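Local coordinates for protein beta-lactamase II (Erythrobacter litoralis, PDB 6V72) that probably hydrolyses beta-lactam antibiotics to substituted beta-amino acids, as a zinc-dependent class B metallo-beta-lactamase of the periplasm, at residues Leu85-Ala97 against Leu108-Asn122. Numbering follows the deposited sequence.
Sequences LAKPVRAAVVTHA and LHGANIATWAHPLSN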
loop_
_atom_site.group_PDB
_atom_site.type_symbol
_atom_site.label_atom_id
_atom_site.label_comp_id
_atom_site.label_asym_id
_atom_site.label_seq_id
_atom_site.Cartn_x
_atom_site.Cartn_y
_atom_site.Cartn_z
ATOM N N LEU A 85 6.347 32.705 -17.563
ATOM C CA LEU A 85 7.347 32.283 -18.540
ATOM C C LEU A 85 7.128 32.897 -19.910
ATOM O O LEU A 85 8.074 32.960 -20.699
ATOM C CB LEU A 85 7.335 30.760 -18.700
ATOM C CG LEU A 85 7.561 29.930 -17.449
ATOM C CD1 LEU A 85 7.692 28.483 -17.880
ATOM C CD2 LEU A 85 8.807 30.418 -16.711
ATOM N N ALA A 86 5.905 33.321 -20.209
ATOM C CA ALA A 86 5.496 33.767 -21.547
ATOM C C ALA A 86 5.781 32.692 -22.586
ATOM O O ALA A 86 6.199 32.967 -23.717
ATOM C CB ALA A 86 6.144 35.111 -21.929
ATOM N N LYS A 87 5.532 31.447 -22.184
ATOM C CA LYS A 87 5.699 30.278 -23.044
ATOM C C LYS A 87 4.505 29.376 -22.777
ATOM O O LYS A 87 4.586 28.420 -22.002
ATOM C CB LYS A 87 7.026 29.570 -22.760
ATOM C CG LYS A 87 8.227 30.412 -23.178
ATOM C CD LYS A 87 9.519 29.723 -22.860
ATOM C CE LYS A 87 10.691 30.559 -23.328
ATOM N NZ LYS A 87 10.810 31.779 -22.507
ATOM N N PRO A 88 3.358 29.681 -23.380
ATOM C CA PRO A 88 2.128 28.956 -23.027
ATOM C C PRO A 88 2.238 27.460 -23.281
ATOM O O PRO A 88 2.937 26.998 -24.188
ATOM C CB PRO A 88 1.071 29.589 -23.934
ATOM C CG PRO A 88 1.621 30.947 -24.255
ATOM C CD PRO A 88 3.110 30.804 -24.301
ATOM N N VAL A 89 1.499 26.705 -22.481
ATOM C CA VAL A 89 1.421 25.260 -22.673
ATOM C C VAL A 89 0.715 24.984 -23.990
ATOM O O VAL A 89 -0.398 25.461 -24.231
ATOM C CB VAL A 89 0.684 24.590 -21.504
ATOM C CG1 VAL A 89 0.621 23.079 -21.724
ATOM C CG2 VAL A 89 1.375 24.892 -20.161
ATOM N N ARG A 90 1.356 24.235 -24.865
ATOM C CA ARG A 90 0.642 23.867 -26.075
ATOM C C ARG A 90 0.294 22.394 -26.154
ATOM O O ARG A 90 -0.594 22.036 -26.936
ATOM C CB ARG A 90 1.429 24.273 -27.314
ATOM C CG ARG A 90 2.634 23.498 -27.534
ATOM C CD ARG A 90 3.082 23.594 -28.992
ATOM N NE ARG A 90 4.430 23.067 -29.017
ATOM C CZ ARG A 90 4.729 21.775 -29.078
ATOM N NH1 ARG A 90 3.762 20.849 -29.167
ATOM N NH2 ARG A 90 6.002 21.425 -29.053
ATOM N N ALA A 91 0.928 21.551 -25.348
ATOM C CA ALA A 91 0.599 20.133 -25.344
ATOM C C ALA A 91 0.859 19.597 -23.954
ATOM O O ALA A 91 1.664 20.147 -23.206
ATOM C CB ALA A 91 1.416 19.337 -26.367
ATOM N N ALA A 92 0.172 18.510 -23.618
ATOM C CA ALA A 92 0.310 17.880 -22.312
ATOM C C ALA A 92 0.240 16.376 -22.490
ATOM O O ALA A 92 -0.457 15.874 -23.372
ATOM C CB ALA A 92 -0.790 18.308 -21.335
ATOM N N VAL A 93 0.938 15.660 -21.625
ATOM C CA VAL A 93 0.882 14.205 -21.604
ATOM C C VAL A 93 0.662 13.795 -20.159
ATOM O O VAL A 93 1.233 14.398 -19.241
ATOM C CB VAL A 93 2.153 13.548 -22.209
ATOM C CG1 VAL A 93 3.444 13.988 -21.491
ATOM C CG2 VAL A 93 2.023 12.019 -22.174
ATOM N N VAL A 94 -0.219 12.821 -19.942
ATOM C CA VAL A 94 -0.432 12.273 -18.606
ATOM C C VAL A 94 0.152 10.871 -18.545
ATOM O O VAL A 94 0.096 10.111 -19.525
ATOM C CB VAL A 94 -1.911 12.276 -18.191
ATOM C CG1 VAL A 94 -2.420 13.706 -18.142
ATOM C CG2 VAL A 94 -2.740 11.428 -19.142
ATOM N N THR A 95 0.754 10.546 -17.410
ATOM C CA THR A 95 1.459 9.277 -17.317
ATOM C C THR A 95 0.600 8.161 -16.746
ATOM O O THR A 95 1.013 7.002 -16.799
ATOM C CB THR A 95 2.730 9.414 -16.470
ATOM O OG1 THR A 95 2.404 9.851 -15.137
ATOM C CG2 THR A 95 3.687 10.420 -17.113
ATOM N N HIS A 96 -0.585 8.473 -16.235
ATOM C CA HIS A 96 -1.478 7.455 -15.703
ATOM C C HIS A 96 -2.862 8.067 -15.641
ATOM O O HIS A 96 -3.007 9.293 -15.615
ATOM C CB HIS A 96 -1.036 7.018 -14.307
ATOM C CG HIS A 96 -0.873 8.172 -13.362
ATOM N ND1 HIS A 96 0.307 8.872 -13.241
ATOM C CD2 HIS A 96 -1.750 8.763 -12.514
ATOM C CE1 HIS A 96 0.154 9.843 -12.356
ATOM N NE2 HIS A 96 -1.084 9.800 -11.901
ATOM N N ALA A 97 -3.881 7.214 -15.611
ATOM C CA ALA A 97 -5.252 7.742 -15.551
ATOM C C ALA A 97 -5.556 8.285 -14.166
ATOM O O ALA A 97 -5.241 7.653 -13.161
ATOM C CB ALA A 97 -6.264 6.681 -15.926
ATOM N N LEU A 108 -7.213 21.486 -18.559
ATOM C CA LEU A 108 -6.408 21.542 -19.771
ATOM C C LEU A 108 -7.280 21.753 -21.000
ATOM O O LEU A 108 -6.928 22.523 -21.900
ATOM C CB LEU A 108 -5.586 20.262 -19.907
ATOM C CG LEU A 108 -4.627 19.978 -18.762
ATOM C CD1 LEU A 108 -3.854 18.705 -19.078
ATOM C CD2 LEU A 108 -3.686 21.170 -18.564
ATOM N N HIS A 109 -8.420 21.080 -21.058
ATOM C CA HIS A 109 -9.267 21.249 -22.230
ATOM C C HIS A 109 -9.911 22.622 -22.270
ATOM O O HIS A 109 -10.064 23.197 -23.352
ATOM C CB HIS A 109 -10.302 20.149 -22.261
ATOM C CG HIS A 109 -9.697 18.812 -22.532
ATOM N ND1 HIS A 109 -10.374 17.637 -22.325
ATOM C CD2 HIS A 109 -8.464 18.468 -22.985
ATOM C CE1 HIS A 109 -9.607 16.622 -22.672
ATOM N NE2 HIS A 109 -8.437 17.098 -23.071
ATOM N N GLY A 110 -10.253 23.175 -21.106
ATOM C CA GLY A 110 -10.738 24.541 -21.083
ATOM C C GLY A 110 -9.722 25.525 -21.628
ATOM O O GLY A 110 -10.091 26.573 -22.164
ATOM N N ALA A 111 -8.434 25.208 -21.493
ATOM C CA ALA A 111 -7.352 26.022 -22.023
ATOM C C ALA A 111 -6.945 25.624 -23.439
ATOM O O ALA A 111 -5.913 26.099 -23.927
ATOM C CB ALA A 111 -6.131 25.949 -21.098
ATOM N N ASN A 112 -7.720 24.753 -24.094
ATOM C CA ASN A 112 -7.463 24.330 -25.476
ATOM C C ASN A 112 -6.096 23.681 -25.626
ATOM O O ASN A 112 -5.426 23.847 -26.643
ATOM C CB ASN A 112 -7.592 25.503 -26.450
ATOM C CG ASN A 112 -9.027 25.776 -26.844
ATOM O OD1 ASN A 112 -9.962 25.243 -26.246
ATOM N ND2 ASN A 112 -9.210 26.610 -27.866
ATOM N N ILE A 113 -5.666 22.954 -24.607
ATOM C CA ILE A 113 -4.387 22.261 -24.651
ATOM C C ILE A 113 -4.588 20.851 -25.191
ATOM O O ILE A 113 -5.465 20.121 -24.727
ATOM C CB ILE A 113 -3.744 22.228 -23.260
ATOM C CG1 ILE A 113 -3.383 23.655 -22.836
ATOM C CG2 ILE A 113 -2.503 21.335 -23.258
ATOM C CD1 ILE A 113 -3.072 23.793 -21.342
ATOM N N ALA A 114 -3.763 20.474 -26.178
ATOM C CA ALA A 114 -3.793 19.134 -26.753
ATOM C C ALA A 114 -3.230 18.136 -25.750
ATOM O O ALA A 114 -2.054 18.210 -25.395
ATOM C CB ALA A 114 -2.965 19.089 -28.036
ATOM N N THR A 115 -4.043 17.177 -25.351
ATOM C CA THR A 115 -3.712 16.245 -24.285
ATOM C C THR A 115 -3.480 14.854 -24.859
ATOM O O THR A 115 -4.198 14.432 -25.768
ATOM C CB THR A 115 -4.846 16.208 -23.275
ATOM O OG1 THR A 115 -6.086 16.043 -23.991
ATOM C CG2 THR A 115 -4.889 17.530 -22.517
ATOM N N TRP A 116 -2.482 14.156 -24.315
ATOM C CA TRP A 116 -2.011 12.875 -24.825
ATOM C C TRP A 116 -1.983 11.848 -23.709
ATOM O O TRP A 116 -1.600 12.169 -22.581
ATOM C CB TRP A 116 -0.582 13.028 -25.407
ATOM C CG TRP A 116 -0.573 13.812 -26.668
ATOM C CD1 TRP A 116 -0.503 15.169 -26.793
ATOM C CD2 TRP A 116 -0.695 13.286 -27.988
ATOM N NE1 TRP A 116 -0.552 15.520 -28.122
ATOM C CE2 TRP A 116 -0.675 14.382 -28.878
ATOM C CE3 TRP A 116 -0.818 11.992 -28.508
ATOM C CZ2 TRP A 116 -0.765 14.225 -30.255
ATOM C CZ3 TRP A 116 -0.910 11.840 -29.873
ATOM C CH2 TRP A 116 -0.885 12.950 -30.735
ATOM N N ALA A 117 -2.355 10.605 -24.030
ATOM C CA ALA A 117 -2.294 9.520 -23.063
ATOM C C ALA A 117 -2.095 8.202 -23.790
ATOM O O ALA A 117 -2.349 8.095 -24.994
ATOM C CB ALA A 117 -3.558 9.424 -22.200
ATOM N N HIS A 118 -1.641 7.193 -23.029
ATOM C CA HIS A 118 -1.662 5.823 -23.522
ATOM C C HIS A 118 -3.063 5.490 -24.043
ATOM O O HIS A 118 -4.058 5.860 -23.406
ATOM C CB HIS A 118 -1.266 4.870 -22.390
ATOM C CG HIS A 118 -1.035 3.463 -22.848
ATOM N ND1 HIS A 118 -2.061 2.628 -23.247
ATOM C CD2 HIS A 118 0.112 2.749 -22.988
ATOM C CE1 HIS A 118 -1.552 1.466 -23.618
ATOM N NE2 HIS A 118 -0.239 1.511 -23.464
ATOM N N PRO A 119 -3.190 4.772 -25.174
ATOM C CA PRO A 119 -4.529 4.554 -25.758
ATOM C C PRO A 119 -5.480 3.790 -24.868
ATOM O O PRO A 119 -6.703 3.921 -25.036
ATOM C CB PRO A 119 -4.247 3.760 -27.046
ATOM C CG PRO A 119 -2.835 3.342 -26.964
ATOM C CD PRO A 119 -2.120 4.291 -26.057
ATOM N N LEU A 120 -4.978 2.950 -23.962
ATOM C CA LEU A 120 -5.892 2.134 -23.182
ATOM C C LEU A 120 -6.112 2.704 -21.794
ATOM O O LEU A 120 -6.892 2.140 -21.020
ATOM C CB LEU A 120 -5.401 0.676 -23.121
ATOM C CG LEU A 120 -5.275 -0.033 -24.475
ATOM C CD1 LEU A 120 -4.874 -1.516 -24.314
ATOM C CD2 LEU A 120 -6.574 0.122 -25.312
ATOM N N SER A 121 -5.480 3.824 -21.465
ATOM C CA SER A 121 -5.705 4.424 -20.163
ATOM C C SER A 121 -7.142 4.920 -20.074
ATOM O O SER A 121 -7.681 5.470 -21.037
ATOM C CB SER A 121 -4.725 5.569 -19.923
ATOM O OG SER A 121 -4.908 6.588 -20.883
ATOM N N ASN A 122 -7.763 4.695 -18.917
ATOM C CA ASN A 122 -9.151 5.090 -18.647
ATOM C C ASN A 122 -10.152 4.452 -19.614
ATOM O O ASN A 122 -11.190 5.045 -19.938
ATOM C CB ASN A 122 -9.310 6.614 -18.635
ATOM C CG ASN A 122 -9.515 7.161 -17.236
ATOM O OD1 ASN A 122 -9.976 6.448 -16.340
ATOM N ND2 ASN A 122 -9.159 8.424 -17.036
HETATM O O HOH W 1 -1.074 7.713 -20.254
#
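Val89 meets Ile113 where strand 89-93 begins: Val89 CG1 lies 3.8 Å from Ile113 CD1, the two side chains crossing at a slant. With chi1 of Ile113 at -66°, CG1 points away from the carbonyl carbon, which leaves CG2 to reach the backbone of Ala91 and Val89 CG1, while Val78 of helix 71-84 also touches this isoleucine. From here the two strands run parallel, their axes 23° apart. At Ala91 the CA leans on Ala114 O in a CA-H...O contact, and the same oxygen accepts the N-H of Ala92 at 2.9 Å, so one carbonyl serves two neighbouring residues. The methyl of Ala92 falls on the opposite face of the sheet from those of Ala91 and Ala114; there Ala92 CB packs 3.8 Å from Leu108 CD1, brought in by helix 105-110, and beside Ile113 CG2. Ala92 illustrates the rule of a parallel ladder, bonding through N and O to the two residues flanking its partner Thr115: its O receives a weak bond from Trp116 N and lies near the plane of the indole at its edge, 3.5 Å from Trp116 CD1. Val93, on the same face of the sheet as Trp116, sets its CB 4.2 Å from Trp116 CB. The ladder closes with Val94 N donating to Trp116 O in a nearly straight bond (164°), after which Val94 CG2 touches Ala117 CB at 3.7 Å. Beyond the ladder a water joins the segments, donating to Val94 O and accepting from His118 N. Further on, Ala97 CB sits against the amide of Asn122, 3.5 Å from Asn122 CG. Strand, helix 105-110 and returning parallel strand form a beta-alpha-beta crossover of the metallo-beta-lactamase fold, and the chain beyond the first strand carries His96, a zinc ligand although this chain holds no zinc.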